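Local coordinates for outer membrane protein SusF (Bacteroides thetaiotaomicron, PDB 4FE9) that binds starch at the cell surface through carbohydrate-binding modules, ahead of transport of the starch into the periplasm for degradation, at residues 34-39 / 48-53; 154-159 / 193-198; 411-416 / 428-433. All blocks are in the same frame, centred on the assembly; numbering follows the deposited sequence.

The three contacts follow one another along the chain, each closed before the next opens, and lie in separate sheets. Contact 1 is in the mixed sheet near the N-terminus, contact 2 in the antiparallel sheet of carbohydrate-binding module 1, and contact 3 in the small sheet of module 3. The centres of contacts 1 and 2 are about 40 Å apart, those of contacts 2 and 3 about 44 Å, and those of contacts 1 and 3, on opposite sides of the chain's centre, about 66 Å. None touches another, as expected of an extended protein made of beta domains in series. Contact 2 alone includes bound sugar; the other two are structural packing inside their domains.

Contact 1: residues 34-39 / 48-53; sequences GKDASI and SVEIAK
The carboxylate of Asp36 has Val49 over one face, the methyl CG1 lying 3.9 Å from Asp36 CG, while at its rim OD2 offers the anti lone pair to the backbone amide of Glu50, with Glu50 N 2.8 Å from Asp36 OD2. The carboxylate of Glu50 is covered differently: the aliphatic part of Lys35 passes over it, bringing Lys35 CD 3.2 Å from Glu50 OE1. The ammonium does not close a salt bridge here, since Lys35 NZ stays 4.2 Å from Glu50 OE1. A water links the carboxylate to the backbone of Lys35 rather than to its ammonium, accepting from Lys35 N and donating to Glu50 OE1.

Asp36 and Glu50 are tied twice, because Asp36 N also donates to Glu50 O at 3.2 Å. The inverse gamma turn centred on Asp36 presents this amide to Glu50 O, while chi1 of -60° keeps the carboxylate on the same side, where OD2 meets Glu50 N. Asp36 O is buried without a partner. Two residues before Asp36, Gly34 N bonds to Ile51 O at 2.9 Å from above the carbonyl plane, 69° out of it; with no side chain in the way, Gly34 CA comes 3.5 Å from Glu50 O.

The turn lies between strands 27-33 and 38-40 of the N-terminal domain. Strand 48-57 pairs on its far side with 87-91, through Val49 with Val90 and Ile51 with Phe88, and strand 38-40 runs parallel to 128-141. Ile39 and Val49 both pack on Leu92 and Leu95 of helix 92-102.

Contact 2: residues 154-159 / 193-198; sequences YIVGDF and KIFPAS. With GLC (alpha-D-glucopyranose), chain B; GLC (alpha-D-glucopyranose), chain C.
Strands 154-157 and 193-196 run antiparallel at an angle of 140° between their directions, 4.8 Å apart at closest, as a ladder inside the eight-stranded antiparallel sheet of carbohydrate-binding module 1. Tyr154 with Phe195 and Val156 with Lys193 are hydrogen-bonded pairs, and Ile155 with Ile194 is the non-hydrogen-bonded pair between them. The bonds are close to straight: Tyr154 N to Phe195 O and the reverse, Phe195 N to Tyr154 O, are both 2.7 Å long.

The side chains of Tyr154, Val156, Lys193 and Phe195 share one face of the sheet. Val156 lies obliquely to the Phe195 ring, its CB 4.1 Å from Phe195 CE1, and both residues also pack on Ile205. Further along, the Tyr154 ring is met at its edge by the Ala197 methyl, Tyr154 CE1 lying 3.7 Å from Ala197 CB. On the other face Ile155 folds its terminal methyl toward its partner through chi2 of -73°, which sets Ile155 CD1 3.5 Å from Ile194 CG1; Ile155 continues into the interior on Leu182 and Met170.

Lys193 leaves the ladder fully extended beyond CG (chi2 164°), and this reach carries its ammonium to the glycan. Lys193 NZ donates to both vicinal hydroxyls of one glucose, O2 and O3 of GLC chain B, each at 2.8 Å, while Asp216 and Asn191 also bond to glucose in this site. Past the end of the other strand, Asp158 takes the neighbouring unit. Its OD1 is held by Asn191 N and its OD2 by Trp162 NE1, and that same Asp158 OD2 accepts the hydroxyl O6 of GLC chain C at 2.7 Å.

Contact 3: residues 411-416 / 428-433; sequences AVRICV and KTEFII
Two successive bends in Arg413, at chi2 (-73°) and chi3 (-82°), swing its guanidinium out across the strand direction to meet Glu430, whose own chain runs extended beyond CG. The two flat groups meet edge to edge with planes 24° apart, and the arginine grips side-on, one nitrogen to each oxygen. Arg413 NE lies 2.8 Å from Glu430 OE1, almost exactly in the guanidinium plane and on the syn lone pair; Arg413 NH2 reaches Glu430 OE2 at 3.0 Å, tilted from both planes. OE2 has a second partner, Arg441, so two positive charges probably favour the ionised carboxylate. A water beside the salt bridge accepts from Ile414 N at 3.2 Å and lies close to Glu430 OE1 and Phe431 O.

On the face opposite Glu430, Ile414 and Phe431 make an apolar contact. Ile414 covers one face of the Phe431 ring, offset toward the rim, in a CH-pi contact with its CB 4.3 Å from the ring centroid, and its CG2 is 3.5 Å from Phe431 CZ. Ile432 CD1 comes in between the two strands to meet Ile414 CD1, and also Val412 CG1 at 3.7 Å; Ile433 CD1 meets Ile414 CD1 as well.

Toward the start of 428-433 the backbone is joined by Val416 N to Thr429 O, 3.2 Å. Thr429 OG1 adds a bond to Val416 O at 2.8 Å, from well above the carbonyl plane.

These strands belong to the antiparallel sheet of carbohydrate-binding module 3: 410-415 also pairs with 371-374 and 451-452, and 430-434 with 437-440. Val458 and Leu460 of strand 458-461 cover Ile414, Phe431 and Ile433, while Trp296 of strand 294-301, from the preceding module, packs on Val416, Thr429 and Phe431.

Contact 1: residues 34-39 / 48-53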
loop_
_atom_site.group_PDB
_atom_site.type_symbol
_atom_site.label_atom_id
_atom_site.label_comp_id
_atom_site.label_asym_id
_atom_site.label_seq_id
_atom_site.Cartn_x
_atom_site.Cartn_y
_atom_site.Cartn_z
ATOM N N GLY A 34 28.054 -15.336 -20.286
ATOM C CA GLY A 34 29.498 -15.188 -20.110
ATOM C C GLY A 34 30.029 -16.110 -19.018
ATOM O O GLY A 34 29.248 -16.757 -18.291
ATOM N N LYS A 35 31.333 -16.103 -18.825
ATOM C CA LYS A 35 31.944 -16.964 -17.794
ATOM C C LYS A 35 31.608 -16.548 -16.342
ATOM O O LYS A 35 31.602 -17.367 -15.475
ATOM C CB LYS A 35 33.445 -17.084 -18.000
ATOM C CG LYS A 35 34.262 -15.881 -17.522
ATOM C CD LYS A 35 35.668 -15.890 -18.190
ATOM C CE LYS A 35 36.772 -15.431 -17.227
ATOM N NZ LYS A 35 36.278 -14.379 -16.278
ATOM N N ASP A 36 31.147 -15.316 -16.140
ATOM C CA ASP A 36 30.716 -14.914 -14.813
ATOM C C ASP A 36 29.205 -15.042 -14.671
ATOM O O ASP A 36 28.489 -14.036 -14.567
ATOM C CB ASP A 36 31.203 -13.484 -14.491
ATOM C CG ASP A 36 32.741 -13.363 -14.523
ATOM O OD1 ASP A 36 33.406 -14.102 -13.777
ATOM O OD2 ASP A 36 33.289 -12.588 -15.354
ATOM N N ALA A 37 28.714 -16.284 -14.660
ATOM C CA ALA A 37 27.273 -16.543 -14.798
ATOM C C ALA A 37 26.553 -16.651 -13.444
ATOM O O ALA A 37 25.346 -16.448 -13.358
ATOM C CB ALA A 37 27.025 -17.807 -15.659
ATOM N N SER A 38 27.334 -16.830 -12.372
ATOM C CA SER A 38 26.774 -17.099 -11.058
ATOM C C SER A 38 27.541 -16.342 -10.012
ATOM O O SER A 38 28.418 -16.908 -9.361
ATOM C CB SER A 38 26.852 -18.603 -10.735
ATOM O OG SER A 38 26.125 -19.360 -11.667
ATOM N N ILE A 39 27.227 -15.057 -9.849
ATOM C CA ILE A 39 28.077 -14.159 -9.091
ATOM C C ILE A 39 27.621 -14.087 -7.601
ATOM O O ILE A 39 26.438 -14.019 -7.316
ATOM C CB ILE A 39 28.001 -12.760 -9.686
ATOM C CG1 ILE A 39 28.616 -12.748 -11.061
ATOM C CG2 ILE A 39 28.688 -11.719 -8.758
ATOM C CD1 ILE A 39 28.124 -11.579 -11.911
ATOM N N SER A 48 35.308 -5.864 -12.843
ATOM C CA SER A 48 34.434 -6.035 -13.997
ATOM C C SER A 48 34.181 -7.526 -14.267
ATOM O O SER A 48 35.003 -8.375 -13.911
ATOM C CB SER A 48 35.080 -5.398 -15.199
ATOM O OG SER A 48 36.183 -6.184 -15.597
ATOM N N VAL A 49 33.009 -7.846 -14.816
ATOM C CA VAL A 49 32.647 -9.236 -15.098
ATOM C C VAL A 49 32.172 -9.376 -16.534
ATOM O O VAL A 49 31.591 -8.451 -17.088
ATOM C CB VAL A 49 31.517 -9.719 -14.157
ATOM C CG1 VAL A 49 32.075 -9.931 -12.719
ATOM C CG2 VAL A 49 30.390 -8.703 -14.128
ATOM N N GLU A 50 32.371 -10.561 -17.104
ATOM C CA GLU A 50 31.876 -10.887 -18.423
ATOM C C GLU A 50 30.568 -11.556 -18.288
ATOM O O GLU A 50 30.497 -12.718 -17.825
ATOM C CB GLU A 50 32.833 -11.861 -19.099
ATOM C CG GLU A 50 34.274 -11.660 -18.709
ATOM C CD GLU A 50 35.265 -12.358 -19.675
ATOM O OE1 GLU A 50 34.981 -13.491 -20.133
ATOM O OE2 GLU A 50 36.350 -11.803 -19.918
ATOM N N ILE A 51 29.527 -10.945 -18.841
ATOM C CA ILE A 51 28.195 -11.462 -18.595
ATOM C C ILE A 51 27.552 -12.169 -19.795
ATOM O O ILE A 51 26.571 -12.910 -19.638
ATOM C CB ILE A 51 27.266 -10.401 -17.991
ATOM C CG1 ILE A 51 27.070 -9.245 -18.962
ATOM C CG2 ILE A 51 27.840 -9.889 -16.680
ATOM C CD1 ILE A 51 25.977 -8.260 -18.507
ATOM N N ALA A 52 28.109 -11.954 -20.984
ATOM C CA ALA A 52 27.561 -12.536 -22.177
ATOM C C ALA A 52 28.594 -12.517 -23.306
ATOM O O ALA A 52 29.628 -11.836 -23.211
ATOM C CB ALA A 52 26.263 -11.817 -22.597
ATOM N N LYS A 53 28.349 -13.312 -24.338
ATOM C CA LYS A 53 29.275 -13.412 -25.468
ATOM C C LYS A 53 28.454 -13.604 -26.732
ATOM O O LYS A 53 27.438 -14.271 -26.699
ATOM C CB LYS A 53 30.224 -14.596 -25.261
ATOM C CG LYS A 53 31.288 -14.774 -26.337
ATOM C CD LYS A 53 32.181 -16.014 -26.008
ATOM C CE LYS A 53 33.213 -16.299 -27.123
ATOM N NZ LYS A 53 33.651 -15.048 -27.766
HETATM O O HOH W 1 32.914 -14.864 -20.804
#

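Contact 2: residues 154-159 / 193-198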
loop_
_atom_site.group_PDB
_atom_site.type_symbol
_atom_site.label_atom_id
_atom_site.label_comp_id
_atom_site.label_asym_id
_atom_site.label_seq_id
_atom_site.Cartn_x
_atom_site.Cartn_y
_atom_site.Cartn_z
ATOM N N TYR A 154 16.202 1.852 16.635
ATOM C CA TYR A 154 15.822 3.161 17.145
ATOM C C TYR A 154 16.018 4.250 16.056
ATOM O O TYR A 154 16.933 4.137 15.219
ATOM C CB TYR A 154 16.674 3.483 18.356
ATOM C CG TYR A 154 16.310 2.675 19.553
ATOM C CD1 TYR A 154 16.716 1.348 19.669
ATOM C CD2 TYR A 154 15.533 3.220 20.577
ATOM C CE1 TYR A 154 16.372 0.585 20.787
ATOM C CE2 TYR A 154 15.217 2.482 21.712
ATOM C CZ TYR A 154 15.615 1.159 21.802
ATOM O OH TYR A 154 15.248 0.405 22.894
ATOM N N ILE A 155 15.159 5.274 16.062
ATOM C CA ILE A 155 15.411 6.492 15.281
ATOM C C ILE A 155 16.018 7.564 16.161
ATOM O O ILE A 155 15.534 7.826 17.291
ATOM C CB ILE A 155 14.139 7.048 14.665
ATOM C CG1 ILE A 155 13.432 5.996 13.811
ATOM C CG2 ILE A 155 14.419 8.358 13.891
ATOM C CD1 ILE A 155 14.108 5.716 12.534
ATOM N N VAL A 156 17.037 8.231 15.624
ATOM C CA VAL A 156 17.634 9.395 16.239
ATOM C C VAL A 156 17.766 10.463 15.112
ATOM O O VAL A 156 18.239 10.153 14.021
ATOM C CB VAL A 156 19.054 9.041 16.773
ATOM C CG1 VAL A 156 19.808 10.271 17.230
ATOM C CG2 VAL A 156 18.957 8.056 17.904
ATOM N N GLY A 157 17.351 11.696 15.373
ATOM C CA GLY A 157 17.490 12.766 14.384
ATOM C C GLY A 157 17.295 14.157 14.949
ATOM O O GLY A 157 17.404 14.363 16.163
ATOM N N ASP A 158 17.185 15.141 14.053
ATOM C CA ASP A 158 17.002 16.548 14.470
ATOM C C ASP A 158 15.761 16.648 15.357
ATOM O O ASP A 158 15.756 17.395 16.321
ATOM C CB ASP A 158 16.831 17.488 13.272
ATOM C CG ASP A 158 18.017 17.422 12.259
ATOM O OD1 ASP A 158 17.758 17.545 11.040
ATOM O OD2 ASP A 158 19.176 17.468 12.682
ATOM N N PHE A 159 14.740 15.837 15.071
ATOM C CA PHE A 159 13.479 15.951 15.778
ATOM C C PHE A 159 13.486 15.349 17.161
ATOM O O PHE A 159 12.678 15.739 18.012
ATOM C CB PHE A 159 12.279 15.451 14.932
ATOM C CG PHE A 159 12.183 13.931 14.821
ATOM C CD1 PHE A 159 11.347 13.216 15.661
ATOM C CD2 PHE A 159 12.858 13.247 13.809
ATOM C CE1 PHE A 159 11.265 11.818 15.567
ATOM C CE2 PHE A 159 12.776 11.873 13.700
ATOM C CZ PHE A 159 11.989 11.149 14.585
ATOM N N LYS A 193 18.913 9.179 11.463
ATOM C CA LYS A 193 19.461 7.843 11.179
ATOM C C LYS A 193 18.700 6.755 11.950
ATOM O O LYS A 193 17.999 7.051 12.919
ATOM C CB LYS A 193 20.949 7.811 11.512
ATOM C CG LYS A 193 21.805 8.559 10.462
ATOM C CD LYS A 193 23.214 8.873 10.967
ATOM C CE LYS A 193 24.124 9.094 9.782
ATOM N NZ LYS A 193 25.484 9.527 10.100
ATOM N N ILE A 194 18.900 5.496 11.545
ATOM C CA ILE A 194 18.361 4.358 12.235
ATOM C C ILE A 194 19.490 3.618 12.912
ATOM O O ILE A 194 20.555 3.444 12.333
ATOM C CB ILE A 194 17.706 3.419 11.261
ATOM C CG1 ILE A 194 16.528 4.106 10.574
ATOM C CG2 ILE A 194 17.204 2.152 11.969
ATOM C CD1 ILE A 194 16.132 3.412 9.242
ATOM N N PHE A 195 19.323 3.303 14.177
ATOM C CA PHE A 195 20.369 2.581 14.889
ATOM C C PHE A 195 19.834 1.264 15.374
ATOM O O PHE A 195 18.754 1.212 15.932
ATOM C CB PHE A 195 20.893 3.407 16.062
ATOM C CG PHE A 195 21.698 4.590 15.644
ATOM C CD1 PHE A 195 21.068 5.773 15.257
ATOM C CD2 PHE A 195 23.053 4.477 15.469
ATOM C CE1 PHE A 195 21.807 6.832 14.755
ATOM C CE2 PHE A 195 23.792 5.526 14.958
ATOM C CZ PHE A 195 23.180 6.720 14.677
ATOM N N PRO A 196 20.605 0.176 15.174
ATOM C CA PRO A 196 20.310 -1.034 15.923
ATOM C C PRO A 196 20.455 -0.786 17.427
ATOM O O PRO A 196 21.319 -0.022 17.850
ATOM C CB PRO A 196 21.381 -2.032 15.432
ATOM C CG PRO A 196 22.458 -1.211 14.901
ATOM C CD PRO A 196 21.847 0.062 14.390
ATOM N N ALA A 197 19.634 -1.457 18.219
ATOM C CA ALA A 197 19.678 -1.320 19.694
ATOM C C ALA A 197 21.084 -1.481 20.279
ATOM O O ALA A 197 21.444 -0.791 21.236
ATOM C CB ALA A 197 18.702 -2.302 20.352
ATOM N N SER A 198 21.906 -2.330 19.664
ATOM C CA SER A 198 23.242 -2.591 20.208
ATOM C C SER A 198 24.216 -1.406 19.989
ATOM O O SER A 198 25.289 -1.355 20.599
ATOM C CB SER A 198 23.833 -3.869 19.606
ATOM O OG SER A 198 23.804 -3.814 18.174
HETATM C C1 GLC B . 26.024 12.494 14.147
HETATM C C2 GLC B . 25.390 11.787 12.955
HETATM C C3 GLC B . 25.267 12.762 11.783
HETATM C C4 GLC B . 24.450 13.963 12.215
HETATM C C5 GLC B . 25.052 14.590 13.468
HETATM C C6 GLC B . 24.106 15.664 13.977
HETATM O O2 GLC B . 26.242 10.711 12.539
HETATM O O3 GLC B . 24.609 12.093 10.719
HETATM O O4 GLC B . 24.391 14.927 11.178
HETATM O O5 GLC B . 25.196 13.600 14.535
HETATM O O6 GLC B . 24.737 16.346 15.035
HETATM C C1 GLC C . 23.183 14.845 10.473
HETATM C C2 GLC C . 23.444 14.979 9.002
HETATM C C3 GLC C . 24.087 16.313 8.687
HETATM C C4 GLC C . 23.329 17.458 9.342
HETATM C C5 GLC C . 22.732 17.215 10.524
HETATM C C6 GLC C . 21.976 18.341 11.173
HETATM O O2 GLC C . 24.322 13.916 8.596
HETATM O O3 GLC C . 24.142 16.451 7.273
HETATM O O4 GLC C . 23.947 18.777 9.294
HETATM O O5 GLC C . 22.316 15.874 10.895
HETATM O O6 GLC C . 20.656 18.338 10.626
#

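Contact 3: residues 411-416 / 428-433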
loop_
_atom_site.group_PDB
_atom_site.type_symbol
_atom_site.label_atom_id
_atom_site.label_comp_id
_atom_site.label_asym_id
_atom_site.label_seq_id
_atom_site.Cartn_x
_atom_site.Cartn_y
_atom_site.Cartn_z
ATOM N N ALA A 411 -30.799 -5.330 26.133
ATOM C CA ALA A 411 -30.265 -4.161 25.430
ATOM C C ALA A 411 -30.016 -4.521 23.967
ATOM O O ALA A 411 -29.513 -5.589 23.674
ATOM C CB ALA A 411 -28.979 -3.695 26.087
ATOM N N VAL A 412 -30.518 -3.687 23.073
ATOM C CA VAL A 412 -30.283 -3.828 21.645
ATOM C C VAL A 412 -28.881 -3.306 21.276
ATOM O O VAL A 412 -28.498 -2.227 21.682
ATOM C CB VAL A 412 -31.319 -3.043 20.847
ATOM C CG1 VAL A 412 -31.057 -3.189 19.324
ATOM C CG2 VAL A 412 -32.743 -3.508 21.207
ATOM N N ARG A 413 -28.117 -4.118 20.559
ATOM C CA ARG A 413 -26.939 -3.648 19.850
ATOM C C ARG A 413 -27.033 -3.994 18.354
ATOM O O ARG A 413 -27.617 -5.039 17.979
ATOM C CB ARG A 413 -25.671 -4.257 20.467
ATOM C CG ARG A 413 -25.497 -3.980 21.956
ATOM C CD ARG A 413 -25.102 -2.493 22.225
ATOM N NE ARG A 413 -23.648 -2.246 22.049
ATOM C CZ ARG A 413 -22.713 -2.465 22.983
ATOM N NH1 ARG A 413 -23.030 -3.076 24.124
ATOM N NH2 ARG A 413 -21.434 -2.155 22.738
ATOM N N ILE A 414 -26.559 -3.083 17.507
ATOM C CA ILE A 414 -26.560 -3.281 16.044
ATOM C C ILE A 414 -25.167 -2.895 15.507
ATOM O O ILE A 414 -24.550 -1.907 15.986
ATOM C CB ILE A 414 -27.601 -2.372 15.354
ATOM C CG1 ILE A 414 -28.881 -2.269 16.204
ATOM C CG2 ILE A 414 -27.918 -2.885 13.918
ATOM C CD1 ILE A 414 -29.774 -1.100 15.804
ATOM N N CYS A 415 -24.674 -3.644 14.515
ATOM C CA CYS A 415 -23.449 -3.257 13.826
ATOM C C CYS A 415 -23.399 -3.653 12.335
ATOM O O CYS A 415 -24.282 -4.377 11.827
ATOM C CB CYS A 415 -22.218 -3.798 14.555
ATOM S SG CYS A 415 -21.995 -5.592 14.365
ATOM N N VAL A 416 -22.426 -3.076 11.632
ATOM C CA VAL A 416 -21.790 -3.730 10.486
ATOM C C VAL A 416 -20.407 -4.209 10.903
ATOM O O VAL A 416 -19.998 -4.001 12.043
ATOM C CB VAL A 416 -21.646 -2.758 9.309
ATOM C CG1 VAL A 416 -23.028 -2.261 8.854
ATOM C CG2 VAL A 416 -20.771 -1.577 9.715
ATOM N N LYS A 428 -16.462 -1.214 16.700
ATOM C CA LYS A 428 -15.878 -0.034 16.039
ATOM C C LYS A 428 -16.797 0.591 14.991
ATOM O O LYS A 428 -16.556 1.702 14.524
ATOM C CB LYS A 428 -14.515 -0.370 15.459
ATOM C CG LYS A 428 -13.445 -0.551 16.579
ATOM C CD LYS A 428 -12.095 -1.049 16.040
ATOM C CE LYS A 428 -11.104 -1.151 17.173
ATOM N NZ LYS A 428 -9.739 -1.127 16.703
ATOM N N THR A 429 -17.793 -0.172 14.559
ATOM C CA THR A 429 -18.746 0.300 13.580
ATOM C C THR A 429 -20.146 -0.087 14.022
ATOM O O THR A 429 -20.831 -0.901 13.381
ATOM C CB THR A 429 -18.441 -0.270 12.120
ATOM O OG1 THR A 429 -18.426 -1.701 12.150
ATOM C CG2 THR A 429 -17.061 0.230 11.613
ATOM N N GLU A 430 -20.556 0.441 15.161
ATOM C CA GLU A 430 -21.858 0.101 15.684
ATOM C C GLU A 430 -22.708 1.329 15.823
ATOM O O GLU A 430 -22.229 2.478 15.639
ATOM C CB GLU A 430 -21.757 -0.683 17.014
ATOM C CG GLU A 430 -21.337 0.198 18.251
ATOM C CD GLU A 430 -21.705 -0.431 19.587
ATOM O OE1 GLU A 430 -22.802 -1.082 19.684
ATOM O OE2 GLU A 430 -20.966 -0.167 20.579
ATOM N N PHE A 431 -24.003 1.101 15.976
ATOM C CA PHE A 431 -24.938 2.188 16.096
ATOM C C PHE A 431 -26.239 1.697 16.737
ATOM O O PHE A 431 -26.370 0.523 17.124
ATOM C CB PHE A 431 -25.226 2.777 14.700
ATOM C CG PHE A 431 -25.708 1.762 13.728
ATOM C CD1 PHE A 431 -27.063 1.493 13.609
ATOM C CD2 PHE A 431 -24.806 0.988 13.014
ATOM C CE1 PHE A 431 -27.520 0.532 12.722
ATOM C CE2 PHE A 431 -25.255 0.040 12.111
ATOM C CZ PHE A 431 -26.614 -0.217 11.998
ATOM N N ILE A 432 -27.133 2.623 16.946
ATOM C CA ILE A 432 -28.401 2.346 17.628
ATOM C C ILE A 432 -29.431 3.424 17.174
ATOM O O ILE A 432 -29.115 4.277 16.333
ATOM C CB ILE A 432 -28.194 2.332 19.182
ATOM C CG1 ILE A 432 -29.327 1.573 19.900
ATOM C CG2 ILE A 432 -28.021 3.766 19.726
ATOM C CD1 ILE A 432 -29.450 0.132 19.497
ATOM N N ILE A 433 -30.666 3.330 17.664
ATOM C CA ILE A 433 -31.693 4.368 17.409
ATOM C C ILE A 433 -32.027 5.134 18.696
ATOM O O ILE A 433 -32.339 4.518 19.713
ATOM C CB ILE A 433 -33.010 3.723 16.880
ATOM C CG1 ILE A 433 -32.780 3.111 15.525
ATOM C CG2 ILE A 433 -34.115 4.727 16.807
ATOM C CD1 ILE A 433 -32.712 1.644 15.598
HETATM O O HOH W 2 -25.265 -0.638 19.088
#